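Local coordinates for penicillin-binding protein PbpB (Mycobacterium tuberculosis, PDB 6KGU) that cross-links peptidoglycan in the mycobacterial cell wall as a transpeptidase, the activity blocked by beta-lactam antibiotics such as aztreonam, at residues A[126-131]-A[150-155]; A[227-232]-A[400-405]; A[395-400]-A[497-502]. All blocks are in the same frame, centred on the assembly; numbering follows the deposited sequence.

Contact 1: A[126-131]-A[150-155]; sequences RQYPGG and GLEDSL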
ATOM      1  N   ARG A 126     -12.785 -14.472  24.763  1.00 35.68           N
ATOM      2  CA  ARG A 126     -11.935 -14.262  23.599  1.00 40.28           C
ATOM      3  C   ARG A 126     -10.575 -13.736  24.048  1.00 36.61           C
ATOM      4  O   ARG A 126     -10.498 -12.827  24.880  1.00 40.61           O
ATOM      5  CB  ARG A 126     -12.600 -13.283  22.629  1.00 36.64           C
ATOM      6  CG  ARG A 126     -12.044 -13.341  21.216  1.00 34.31           C
ATOM      7  CD  ARG A 126     -12.270 -14.729  20.602  1.00 34.46           C
ATOM      8  NE  ARG A 126     -12.109 -14.724  19.148  1.00 35.56           N
ATOM      9  CZ  ARG A 126     -11.948 -15.811  18.402  1.00 37.32           C
ATOM     10  NH1 ARG A 126     -11.924 -17.009  18.978  1.00 32.70           N
ATOM     11  NH2 ARG A 126     -11.798 -15.695  17.081  1.00 31.55           N
ATOM     12  N   GLN A 127      -9.506 -14.320  23.516  1.00 34.34           N
ATOM     13  CA  GLN A 127      -8.137 -13.973  23.880  1.00 35.52           C
ATOM     14  C   GLN A 127      -7.432 -13.341  22.690  1.00 34.46           C
ATOM     15  O   GLN A 127      -7.502 -13.872  21.580  1.00 34.42           O
ATOM     16  CB  GLN A 127      -7.360 -15.217  24.322  1.00 37.77           C
ATOM     17  CG  GLN A 127      -8.035 -15.986  25.434  1.00 45.76           C
ATOM     18  CD  GLN A 127      -8.121 -15.178  26.701  1.00 42.14           C
ATOM     19  OE1 GLN A 127      -9.200 -14.821  27.150  1.00 48.77           O
ATOM     20  NE2 GLN A 127      -6.977 -14.871  27.278  1.00 43.31           N
ATOM     21  N   TYR A 128      -6.723 -12.233  22.937  1.00 32.51           N
ATOM     22  CA  TYR A 128      -5.920 -11.544  21.927  1.00 34.06           C
ATOM     23  C   TYR A 128      -4.508 -11.487  22.485  1.00 30.34           C
ATOM     24  O   TYR A 128      -4.107 -10.477  23.075  1.00 33.27           O
ATOM     25  CB  TYR A 128      -6.463 -10.145  21.607  1.00 34.19           C
ATOM     26  CG  TYR A 128      -7.857 -10.191  21.029  1.00 33.85           C
ATOM     27  CD1 TYR A 128      -8.058 -10.456  19.676  1.00 29.90           C
ATOM     28  CD2 TYR A 128      -8.976 -10.014  21.842  1.00 33.41           C
ATOM     29  CE1 TYR A 128      -9.341 -10.532  19.145  1.00 31.74           C
ATOM     30  CE2 TYR A 128     -10.261 -10.092  21.325  1.00 30.99           C
ATOM     31  CZ  TYR A 128     -10.436 -10.350  19.975  1.00 33.61           C
ATOM     32  OH  TYR A 128     -11.705 -10.419  19.446  1.00 30.95           O
ATOM     33  N   PRO A 129      -3.741 -12.569  22.357  1.00 35.05           N
ATOM     34  CA  PRO A 129      -2.433 -12.617  23.023  1.00 36.40           C
ATOM     35  C   PRO A 129      -1.478 -11.534  22.551  1.00 42.87           C
ATOM     36  O   PRO A 129      -0.583 -11.156  23.312  1.00 36.28           O
ATOM     37  CB  PRO A 129      -1.914 -14.021  22.681  1.00 41.40           C
ATOM     38  CG  PRO A 129      -2.637 -14.384  21.410  1.00 41.52           C
ATOM     39  CD  PRO A 129      -4.010 -13.784  21.567  1.00 36.56           C
ATOM     40  N   GLY A 130      -1.652 -11.005  21.341  1.00 32.83           N
ATOM     41  CA  GLY A 130      -0.825  -9.910  20.869  1.00 33.72           C
ATOM     42  C   GLY A 130      -1.370  -8.528  21.144  1.00 33.47           C
ATOM     43  O   GLY A 130      -0.769  -7.539  20.718  1.00 37.00           O
ATOM     44  N   GLY A 131      -2.487  -8.416  21.851  1.00 32.10           N
ATOM     45  CA  GLY A 131      -3.019  -7.104  22.164  1.00 30.74           C
ATOM     46  C   GLY A 131      -3.405  -6.380  20.889  1.00 35.51           C
ATOM     47  O   GLY A 131      -4.236  -6.848  20.109  1.00 34.15           O
ATOM     48  N   GLY A 150     -14.072  -5.497  12.492  1.00 31.62           N
ATOM     49  CA  GLY A 150     -12.963  -6.203  11.881  1.00 31.18           C
ATOM     50  C   GLY A 150     -13.388  -7.556  11.321  1.00 32.40           C
ATOM     51  O   GLY A 150     -14.570  -7.830  11.091  1.00 29.73           O
ATOM     52  N   LEU A 151     -12.386  -8.420  11.117  1.00 32.06           N
ATOM     53  CA  LEU A 151     -12.661  -9.763  10.608  1.00 33.41           C
ATOM     54  C   LEU A 151     -13.507 -10.585  11.584  1.00 33.87           C
ATOM     55  O   LEU A 151     -14.195 -11.521  11.164  1.00 30.31           O
ATOM     56  CB  LEU A 151     -11.356 -10.502  10.310  1.00 28.37           C
ATOM     57  CG  LEU A 151     -10.550 -10.054   9.083  1.00 34.06           C
ATOM     58  CD1 LEU A 151      -9.360 -10.960   8.895  1.00 31.31           C
ATOM     59  CD2 LEU A 151     -11.411 -10.035   7.824  1.00 30.86           C
ATOM     60  N   GLU A 152     -13.445 -10.282  12.886  1.00 31.16           N
ATOM     61  CA  GLU A 152     -14.306 -10.988  13.841  1.00 32.38           C
ATOM     62  C   GLU A 152     -15.766 -10.813  13.463  1.00 35.65           C
ATOM     63  O   GLU A 152     -16.577 -11.738  13.600  1.00 37.27           O
ATOM     64  CB  GLU A 152     -14.084 -10.470  15.266  1.00 32.54           C
ATOM     65  CG  GLU A 152     -12.728 -10.759  15.867  1.00 32.02           C
ATOM     66  CD  GLU A 152     -12.650 -12.123  16.546  1.00 39.34           C
ATOM     67  OE1 GLU A 152     -13.336 -13.078  16.101  1.00 34.21           O
ATOM     68  OE2 GLU A 152     -11.897 -12.231  17.529  1.00 32.78           O
ATOM     69  N   ASP A 153     -16.110  -9.627  12.973  1.00 32.21           N
ATOM     70  CA  ASP A 153     -17.468  -9.338  12.541  1.00 37.17           C
ATOM     71  C   ASP A 153     -17.725  -9.854  11.130  1.00 36.37           C
ATOM     72  O   ASP A 153     -18.661 -10.625  10.911  1.00 33.21           O
ATOM     73  CB  ASP A 153     -17.722  -7.834  12.621  1.00 32.47           C
ATOM     74  CG  ASP A 153     -19.103  -7.460  12.175  1.00 34.53           C
ATOM     75  OD1 ASP A 153     -20.069  -8.077  12.659  1.00 37.12           O
ATOM     76  OD2 ASP A 153     -19.225  -6.536  11.359  1.00 39.01           O
ATOM     77  N   SER A 154     -16.891  -9.450  10.164  1.00 28.75           N
ATOM     78  CA  SER A 154     -17.184  -9.734   8.760  1.00 33.60           C
ATOM     79  C   SER A 154     -17.089 -11.220   8.452  1.00 33.63           C
ATOM     80  O   SER A 154     -17.756 -11.697   7.534  1.00 31.24           O
ATOM     81  CB  SER A 154     -16.243  -8.949   7.838  1.00 34.33           C
ATOM     82  OG  SER A 154     -14.900  -9.407   7.958  1.00 30.16           O
ATOM     83  N   LEU A 155     -16.259 -11.964   9.188  1.00 30.84           N
ATOM     84  CA  LEU A 155     -16.211 -13.413   9.067  1.00 27.58           C
ATOM     85  C   LEU A 155     -16.915 -14.130  10.223  1.00 31.23           C
ATOM     86  O   LEU A 155     -16.612 -15.296  10.493  1.00 33.25           O
ATOM     87  CB  LEU A 155     -14.755 -13.883   8.968  1.00 29.64           C
ATOM     88  CG  LEU A 155     -14.035 -13.373   7.713  1.00 36.79           C
ATOM     89  CD1 LEU A 155     -12.625 -13.942   7.618  1.00 32.69           C
ATOM     90  CD2 LEU A 155     -14.854 -13.700   6.457  1.00 35.38           C
TER
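Arg126 and Glu152 are the residues whose CA atoms come nearest across the two segments, yet these are still 10.6 Å apart. Arg126 and Gln127 end strand 122-127, a type I beta turn runs from Tyr128 to Gly131, and Glu152 sits on the short helix 150-154, so long polar side chains have to bridge the gap. Arg126 meets the carboxylate side-on. Arg126 NE donates to Glu152 OE2 over 3.0 Å in a nearly straight bond (169°), in the guanidinium plane and to the syn lone pair, while Arg126 NH2 reaches Glu152 OE1 at 3.2 Å, tilted from that plane. This two-nitrogen salt bridge belongs to the PBP dimerisation domain, away from the active site, and fastens the end of an outer sheet strand to the helix. Tyr128 OH gives Glu152 OE2 a second bond, 2.6 Å long, from the anti side and out of the carboxylate plane; ring and carboxylate stand 83° apart. With two donors on OE2 and a further salt bridge from Arg18 to OE1, the buried carboxylate is probably kept ionised. Arg126 has further partners: NH1 bonds Thr32 OG1 and NH2 also bonds the carbonyl oxygen of Gly19.

Contact 2: A[227-232]-A[400-405]; sequences DAKTGE and IANDGV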
ATOM      1  N   ASP A 227       3.536  -9.672  -0.597  1.00 25.71           N
ATOM      2  CA  ASP A 227       4.394 -10.596  -1.317  1.00 30.35           C
ATOM      3  C   ASP A 227       4.398 -10.227  -2.794  1.00 31.75           C
ATOM      4  O   ASP A 227       3.337 -10.102  -3.413  1.00 29.55           O
ATOM      5  CB  ASP A 227       3.925 -12.044  -1.139  1.00 27.39           C
ATOM      6  CG  ASP A 227       4.745 -13.005  -1.978  1.00 35.27           C
ATOM      7  OD1 ASP A 227       5.831 -13.388  -1.536  1.00 35.24           O
ATOM      8  OD2 ASP A 227       4.331 -13.324  -3.111  1.00 44.19           O
ATOM      9  N   ALA A 228       5.599 -10.057  -3.356  1.00 28.18           N
ATOM     10  CA  ALA A 228       5.723  -9.536  -4.714  1.00 26.45           C
ATOM     11  C   ALA A 228       5.026 -10.425  -5.732  1.00 30.63           C
ATOM     12  O   ALA A 228       4.338  -9.926  -6.626  1.00 31.17           O
ATOM     13  CB  ALA A 228       7.198  -9.374  -5.084  1.00 27.30           C
ATOM     14  N   LYS A 229       5.195 -11.746  -5.623  1.00 32.22           N
ATOM     15  CA  LYS A 229       4.702 -12.636  -6.675  1.00 33.35           C
ATOM     16  C   LYS A 229       3.210 -12.924  -6.541  1.00 33.58           C
ATOM     17  O   LYS A 229       2.488 -12.933  -7.545  1.00 31.98           O
ATOM     18  CB  LYS A 229       5.491 -13.946  -6.659  1.00 38.55           C
ATOM     19  CG  LYS A 229       6.886 -13.885  -7.325  1.00 46.34           C
ATOM     20  CD  LYS A 229       7.691 -15.172  -7.033  1.00 55.95           C
ATOM     21  CE  LYS A 229       8.960 -15.302  -7.889  1.00 51.31           C
ATOM     22  NZ  LYS A 229       8.623 -15.564  -9.326  1.00 59.61           N
ATOM     23  N   THR A 230       2.731 -13.164  -5.318  1.00 29.94           N
ATOM     24  CA  THR A 230       1.346 -13.562  -5.069  1.00 31.85           C
ATOM     25  C   THR A 230       0.434 -12.412  -4.668  1.00 34.99           C
ATOM     26  O   THR A 230      -0.794 -12.586  -4.694  1.00 34.43           O
ATOM     27  CB  THR A 230       1.279 -14.603  -3.943  1.00 35.24           C
ATOM     28  OG1 THR A 230       1.655 -13.983  -2.702  1.00 31.49           O
ATOM     29  CG2 THR A 230       2.218 -15.766  -4.222  1.00 42.35           C
ATOM     30  N   GLY A 231       0.991 -11.265  -4.256  1.00 30.35           N
ATOM     31  CA  GLY A 231       0.159 -10.186  -3.746  1.00 26.40           C
ATOM     32  C   GLY A 231      -0.512 -10.473  -2.425  1.00 29.02           C
ATOM     33  O   GLY A 231      -1.396  -9.717  -2.011  1.00 31.04           O
ATOM     34  N   GLU A 232      -0.110 -11.530  -1.728  1.00 28.62           N
ATOM     35  CA  GLU A 232      -0.668 -11.770  -0.412  1.00 30.14           C
ATOM     36  C   GLU A 232      -0.231 -10.658   0.532  1.00 29.59           C
ATOM     37  O   GLU A 232       0.864 -10.103   0.406  1.00 29.35           O
ATOM     38  CB  GLU A 232      -0.242 -13.141   0.119  1.00 30.08           C
ATOM     39  CG  GLU A 232      -0.871 -14.315  -0.630  1.00 34.02           C
ATOM     40  CD  GLU A 232      -0.572 -15.669   0.003  1.00 40.39           C
ATOM     41  OE1 GLU A 232       0.490 -15.827   0.652  1.00 37.71           O
ATOM     42  OE2 GLU A 232      -1.412 -16.583  -0.153  1.00 50.76           O
ATOM     43  N   ILE A 400       4.136  -4.419 -11.215  1.00 26.37           N
ATOM     44  CA  ILE A 400       5.446  -4.217 -11.812  1.00 24.31           C
ATOM     45  C   ILE A 400       6.466  -5.154 -11.181  1.00 28.12           C
ATOM     46  O   ILE A 400       7.364  -5.670 -11.857  1.00 28.11           O
ATOM     47  CB  ILE A 400       5.834  -2.733 -11.648  1.00 30.14           C
ATOM     48  CG1 ILE A 400       4.945  -1.857 -12.543  1.00 26.98           C
ATOM     49  CG2 ILE A 400       7.328  -2.516 -11.903  1.00 29.39           C
ATOM     50  CD1 ILE A 400       5.086  -2.188 -14.044  1.00 31.07           C
ATOM     51  N   ALA A 401       6.346  -5.382  -9.872  1.00 26.76           N
ATOM     52  CA  ALA A 401       7.217  -6.341  -9.200  1.00 27.96           C
ATOM     53  C   ALA A 401       7.056  -7.746  -9.788  1.00 29.26           C
ATOM     54  O   ALA A 401       8.036  -8.483  -9.937  1.00 30.17           O
ATOM     55  CB  ALA A 401       6.897  -6.362  -7.706  1.00 24.17           C
ATOM     56  N   ASN A 402       5.828  -8.128 -10.129  1.00 27.24           N
ATOM     57  CA  ASN A 402       5.544  -9.480 -10.609  1.00 30.88           C
ATOM     58  C   ASN A 402       5.603  -9.556 -12.131  1.00 31.37           C
ATOM     59  O   ASN A 402       4.750 -10.183 -12.773  1.00 28.94           O
ATOM     60  CB  ASN A 402       4.185  -9.935 -10.075  1.00 27.99           C
ATOM     61  CG  ASN A 402       3.913 -11.406 -10.326  1.00 32.25           C
ATOM     62  OD1 ASN A 402       4.798 -12.261 -10.174  1.00 31.42           O
ATOM     63  ND2 ASN A 402       2.678 -11.709 -10.720  1.00 31.53           N
ATOM     64  N   ASP A 403       6.598  -8.879 -12.727  1.00 28.44           N
ATOM     65  CA  ASP A 403       6.889  -8.998 -14.153  1.00 29.52           C
ATOM     66  C   ASP A 403       5.684  -8.611 -14.997  1.00 30.80           C
ATOM     67  O   ASP A 403       5.434  -9.192 -16.054  1.00 31.52           O
ATOM     68  CB  ASP A 403       7.378 -10.409 -14.509  1.00 30.19           C
ATOM     69  CG  ASP A 403       8.897 -10.553 -14.335  1.00 35.76           C
ATOM     70  OD1 ASP A 403       9.564  -9.515 -14.118  1.00 33.60           O
ATOM     71  OD2 ASP A 403       9.418 -11.684 -14.417  1.00 43.86           O
ATOM     72  N   GLY A 404       4.931  -7.617 -14.521  1.00 31.58           N
ATOM     73  CA  GLY A 404       3.834  -7.042 -15.274  1.00 28.87           C
ATOM     74  C   GLY A 404       2.472  -7.636 -14.985  1.00 28.09           C
ATOM     75  O   GLY A 404       1.480  -7.160 -15.545  1.00 30.35           O
ATOM     76  N   VAL A 405       2.382  -8.656 -14.138  1.00 26.73           N
ATOM     77  CA  VAL A 405       1.115  -9.335 -13.885  1.00 27.69           C
ATOM     78  C   VAL A 405       0.611  -8.925 -12.506  1.00 27.05           C
ATOM     79  O   VAL A 405       1.180  -9.315 -11.479  1.00 29.14           O
ATOM     80  CB  VAL A 405       1.246 -10.857 -14.001  1.00 28.63           C
ATOM     81  CG1 VAL A 405      -0.064 -11.502 -13.631  1.00 28.10           C
ATOM     82  CG2 VAL A 405       1.665 -11.236 -15.422  1.00 27.13           C
TER
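Asn402 lays its amide against the backbone of Lys229, and the two side chains cross at about a right angle. The Asn402 CG swings anti to the backbone N (chi1 -170°), which carries the amide toward the turn at 227-232. There Asn402 OD1 lies 3.5 Å from Lys229 CA and 3.9 Å from Lys229 CG, so the oxygen rests against the root of the lysine, whose chain then runs on toward solvent. Lys229 O lies against the amide, 3.4 Å from Asn402 ND2, at too poor an angle for a hydrogen bond. An N-H of Asn402 ND2 is donated instead to Val405 O, at 2.9 Å and close to the amide plane. That bond ties Asn402 across its own type I' turn, Asn402 to Val405, which turns the chain out of helix 390-401 into strand 405-406. The contact therefore sets the C-terminal end of this helix in the transpeptidase domain against the connection between the antiparallel strands 220-227 and 233-238. The methyls of Ala228 and Ala401 meet at 4.0 Å, and Val510 of strand 509-516 touches both. Asn402 CB also packs on Ala228 O, a carbonyl that accepts a hydrogen bond from Gln398 one turn earlier in the helix. The 227-232 turn also has its own hydrogen bonds. Asp227 OD2 takes the backbone N of Thr230 in an Asx motif, at 2.7 Å and nearly along the C-O axis, and also receives Thr230 OG1, which approaches from above the carboxylate plane. Thr230 OG1 in turn accepts from the N of Glu232, an ST turn, and the Glu232 carboxylate forms salt bridges with Arg24 and Lys413.

Contact 3: A[395-400]-A[497-502]; sequences GMYQAI and TFAGIA
Tyr397 on helix 390-401 points its CB at strand 493-502, and Tyr397 CB itself lies 4.5 Å from Ile501 CG1. From there CG stands anti to the carbonyl carbon (chi1 -76°), which brings the ring beside Ala499. Ala499 CB sits 3.6 Å from the centroid of the Tyr397 ring and 9° off the normal, a CH-pi contact over the middle of one face, with Tyr397 CD1 and CE1 both 3.7 Å from the methyl. Across the ring from CD1 and CE1, Tyr397 CE2 comes within 3.8 Å of Ala499 O. Here the helix runs along the antiparallel sheet of the penicillin-binding transpeptidase fold; the axes of 395-400 and 497-502 approach to 8.4 Å and are inclined by 27°. Beyond the ring, Tyr397 OH is hydrogen-bonded to the carbonyl oxygen of Val270, next in sequence to Ser269, the probable acylated nucleophile; the Tyr397 side chain lies about 8 Å from that of Ser269 and also touches Lys475. Back at the helix, Ile501 CD1 reaches 3.6 Å from Tyr397 O and meets Ile400 CG2 at 4.1 Å, the two isoleucines crossing nearly at right angles. Ile273 of helix 272-281 packs on both Tyr397 and Ile400.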
ATOM      1  N   GLY A 395      -0.716  -2.205  -4.554  1.00 29.47           N
ATOM      2  CA  GLY A 395      -1.025  -3.224  -5.546  1.00 23.73           C
ATOM      3  C   GLY A 395      -0.532  -2.858  -6.934  1.00 30.01           C
ATOM      4  O   GLY A 395      -0.156  -3.741  -7.716  1.00 31.17           O
ATOM      5  N   MET A 396      -0.497  -1.557  -7.250  1.00 28.52           N
ATOM      6  CA  MET A 396       0.073  -1.094  -8.515  1.00 30.86           C
ATOM      7  C   MET A 396       1.522  -1.516  -8.648  1.00 30.92           C
ATOM      8  O   MET A 396       1.952  -1.985  -9.709  1.00 32.03           O
ATOM      9  CB  MET A 396      -0.014   0.430  -8.619  1.00 32.77           C
ATOM     10  CG  MET A 396      -1.378   0.967  -8.959  1.00 37.18           C
ATOM     11  SD  MET A 396      -1.248   2.488  -9.910  1.00 32.57           S
ATOM     12  CE  MET A 396      -0.642   3.662  -8.697  1.00 31.21           C
ATOM     13  N   TYR A 397       2.307  -1.302  -7.591  1.00 27.71           N
ATOM     14  CA  TYR A 397       3.725  -1.631  -7.652  1.00 28.65           C
ATOM     15  C   TYR A 397       3.932  -3.141  -7.620  1.00 28.38           C
ATOM     16  O   TYR A 397       4.933  -3.643  -8.145  1.00 28.03           O
ATOM     17  CB  TYR A 397       4.468  -0.913  -6.514  1.00 24.58           C
ATOM     18  CG  TYR A 397       4.653   0.557  -6.834  1.00 26.85           C
ATOM     19  CD1 TYR A 397       3.561   1.422  -6.866  1.00 28.40           C
ATOM     20  CD2 TYR A 397       5.912   1.077  -7.151  1.00 26.38           C
ATOM     21  CE1 TYR A 397       3.712   2.782  -7.189  1.00 24.60           C
ATOM     22  CE2 TYR A 397       6.073   2.422  -7.483  1.00 27.16           C
ATOM     23  CZ  TYR A 397       4.965   3.266  -7.501  1.00 27.35           C
ATOM     24  OH  TYR A 397       5.104   4.602  -7.815  1.00 26.44           O
ATOM     25  N   GLN A 398       2.971  -3.877  -7.054  1.00 26.62           N
ATOM     26  CA  GLN A 398       3.026  -5.337  -7.109  1.00 27.25           C
ATOM     27  C   GLN A 398       2.958  -5.838  -8.545  1.00 26.82           C
ATOM     28  O   GLN A 398       3.625  -6.825  -8.900  1.00 26.31           O
ATOM     29  CB  GLN A 398       1.891  -5.937  -6.274  1.00 25.60           C
ATOM     30  CG  GLN A 398       1.922  -7.459  -6.209  1.00 25.85           C
ATOM     31  CD  GLN A 398       1.267  -8.092  -7.400  1.00 26.41           C
ATOM     32  OE1 GLN A 398       0.405  -7.485  -8.045  1.00 28.78           O
ATOM     33  NE2 GLN A 398       1.686  -9.306  -7.723  1.00 28.28           N
ATOM     34  N   ALA A 399       2.148  -5.183  -9.388  1.00 26.84           N
ATOM     35  CA  ALA A 399       2.052  -5.585 -10.790  1.00 24.32           C
ATOM     36  C   ALA A 399       3.413  -5.512 -11.466  1.00 28.59           C
ATOM     37  O   ALA A 399       3.805  -6.412 -12.221  1.00 26.24           O
ATOM     38  CB  ALA A 399       1.055  -4.686 -11.534  1.00 27.01           C
ATOM     39  N   ILE A 400       4.136  -4.419 -11.215  1.00 26.37           N
ATOM     40  CA  ILE A 400       5.446  -4.217 -11.812  1.00 24.31           C
ATOM     41  C   ILE A 400       6.466  -5.154 -11.181  1.00 28.12           C
ATOM     42  O   ILE A 400       7.364  -5.670 -11.857  1.00 28.11           O
ATOM     43  CB  ILE A 400       5.834  -2.733 -11.648  1.00 30.14           C
ATOM     44  CG1 ILE A 400       4.945  -1.857 -12.543  1.00 26.98           C
ATOM     45  CG2 ILE A 400       7.328  -2.516 -11.903  1.00 29.39           C
ATOM     46  CD1 ILE A 400       5.086  -2.188 -14.044  1.00 31.07           C
ATOM     47  N   THR A 497       3.784   9.896   0.469  1.00 29.21           N
ATOM     48  CA  THR A 497       3.730   8.485   0.114  1.00 25.45           C
ATOM     49  C   THR A 497       5.105   7.999  -0.304  1.00 28.94           C
ATOM     50  O   THR A 497       5.949   8.778  -0.754  1.00 25.58           O
ATOM     51  CB  THR A 497       2.755   8.222  -1.039  1.00 25.84           C
ATOM     52  OG1 THR A 497       3.022   9.133  -2.113  1.00 31.25           O
ATOM     53  CG2 THR A 497       1.310   8.395  -0.562  1.00 30.97           C
ATOM     54  N   PHE A 498       5.330   6.703  -0.118  1.00 30.24           N
ATOM     55  CA  PHE A 498       6.435   6.003  -0.753  1.00 28.68           C
ATOM     56  C   PHE A 498       5.934   4.615  -1.108  1.00 28.95           C
ATOM     57  O   PHE A 498       5.226   3.987  -0.317  1.00 30.77           O
ATOM     58  CB  PHE A 498       7.700   5.889   0.143  1.00 27.41           C
ATOM     59  CG  PHE A 498       8.956   5.461  -0.625  1.00 28.38           C
ATOM     60  CD1 PHE A 498       9.215   4.123  -0.885  1.00 24.46           C
ATOM     61  CD2 PHE A 498       9.844   6.409  -1.117  1.00 28.47           C
ATOM     62  CE1 PHE A 498      10.345   3.734  -1.597  1.00 22.50           C
ATOM     63  CE2 PHE A 498      10.969   6.027  -1.847  1.00 27.42           C
ATOM     64  CZ  PHE A 498      11.217   4.685  -2.087  1.00 20.57           C
ATOM     65  N   ALA A 499       6.281   4.148  -2.299  1.00 25.12           N
ATOM     66  CA  ALA A 499       6.007   2.768  -2.672  1.00 25.67           C
ATOM     67  C   ALA A 499       7.274   2.230  -3.304  1.00 28.25           C
ATOM     68  O   ALA A 499       7.878   2.911  -4.134  1.00 28.51           O
ATOM     69  CB  ALA A 499       4.828   2.653  -3.644  1.00 25.48           C
ATOM     70  N   GLY A 500       7.695   1.038  -2.892  1.00 28.98           N
ATOM     71  CA  GLY A 500       8.919   0.501  -3.448  1.00 29.07           C
ATOM     72  C   GLY A 500       8.892  -1.009  -3.511  1.00 26.95           C
ATOM     73  O   GLY A 500       7.962  -1.666  -3.033  1.00 24.16           O
ATOM     74  N   ILE A 501       9.954  -1.553  -4.092  1.00 27.68           N
ATOM     75  CA  ILE A 501      10.085  -2.980  -4.367  1.00 25.52           C
ATOM     76  C   ILE A 501      11.452  -3.423  -3.870  1.00 26.09           C
ATOM     77  O   ILE A 501      12.460  -2.768  -4.163  1.00 25.77           O
ATOM     78  CB  ILE A 501       9.930  -3.270  -5.874  1.00 28.78           C
ATOM     79  CG1 ILE A 501       8.525  -2.852  -6.362  1.00 26.07           C
ATOM     80  CG2 ILE A 501      10.223  -4.729  -6.194  1.00 29.04           C
ATOM     81  CD1 ILE A 501       8.384  -2.760  -7.901  1.00 27.00           C
ATOM     82  N   ALA A 502      11.479  -4.497  -3.088  1.00 23.81           N
ATOM     83  CA  ALA A 502      12.728  -5.146  -2.677  1.00 26.34           C
ATOM     84  C   ALA A 502      12.809  -6.558  -3.292  1.00 27.17           C
ATOM     85  O   ALA A 502      12.040  -7.439  -2.907  1.00 30.29           O
ATOM     86  CB  ALA A 502      12.812  -5.219  -1.160  1.00 24.00           C
TER

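From the N terminus, contact 1 closes first, a short loop of 18 residues in the dimerisation domain that joins the end of strand 122-127 to helix 150-154. The other two contacts belong to the transpeptidase domain and follow in series, their centres each 29 Å from that of contact 1. They cross each other: the chain passes 227-232, then 395-400 and 400-405, which share Ile400, and last 497-502. Contact 2 thus spans 167 residues back to the hairpin connection at one edge of the antiparallel sheet, while contact 3 spans 96 residues forward to a strand inside that sheet. Helix 390-401 serves both, and with centres 9 Å apart they touch, Ile501 CD1 packing 3.9 Å from Ala401 N.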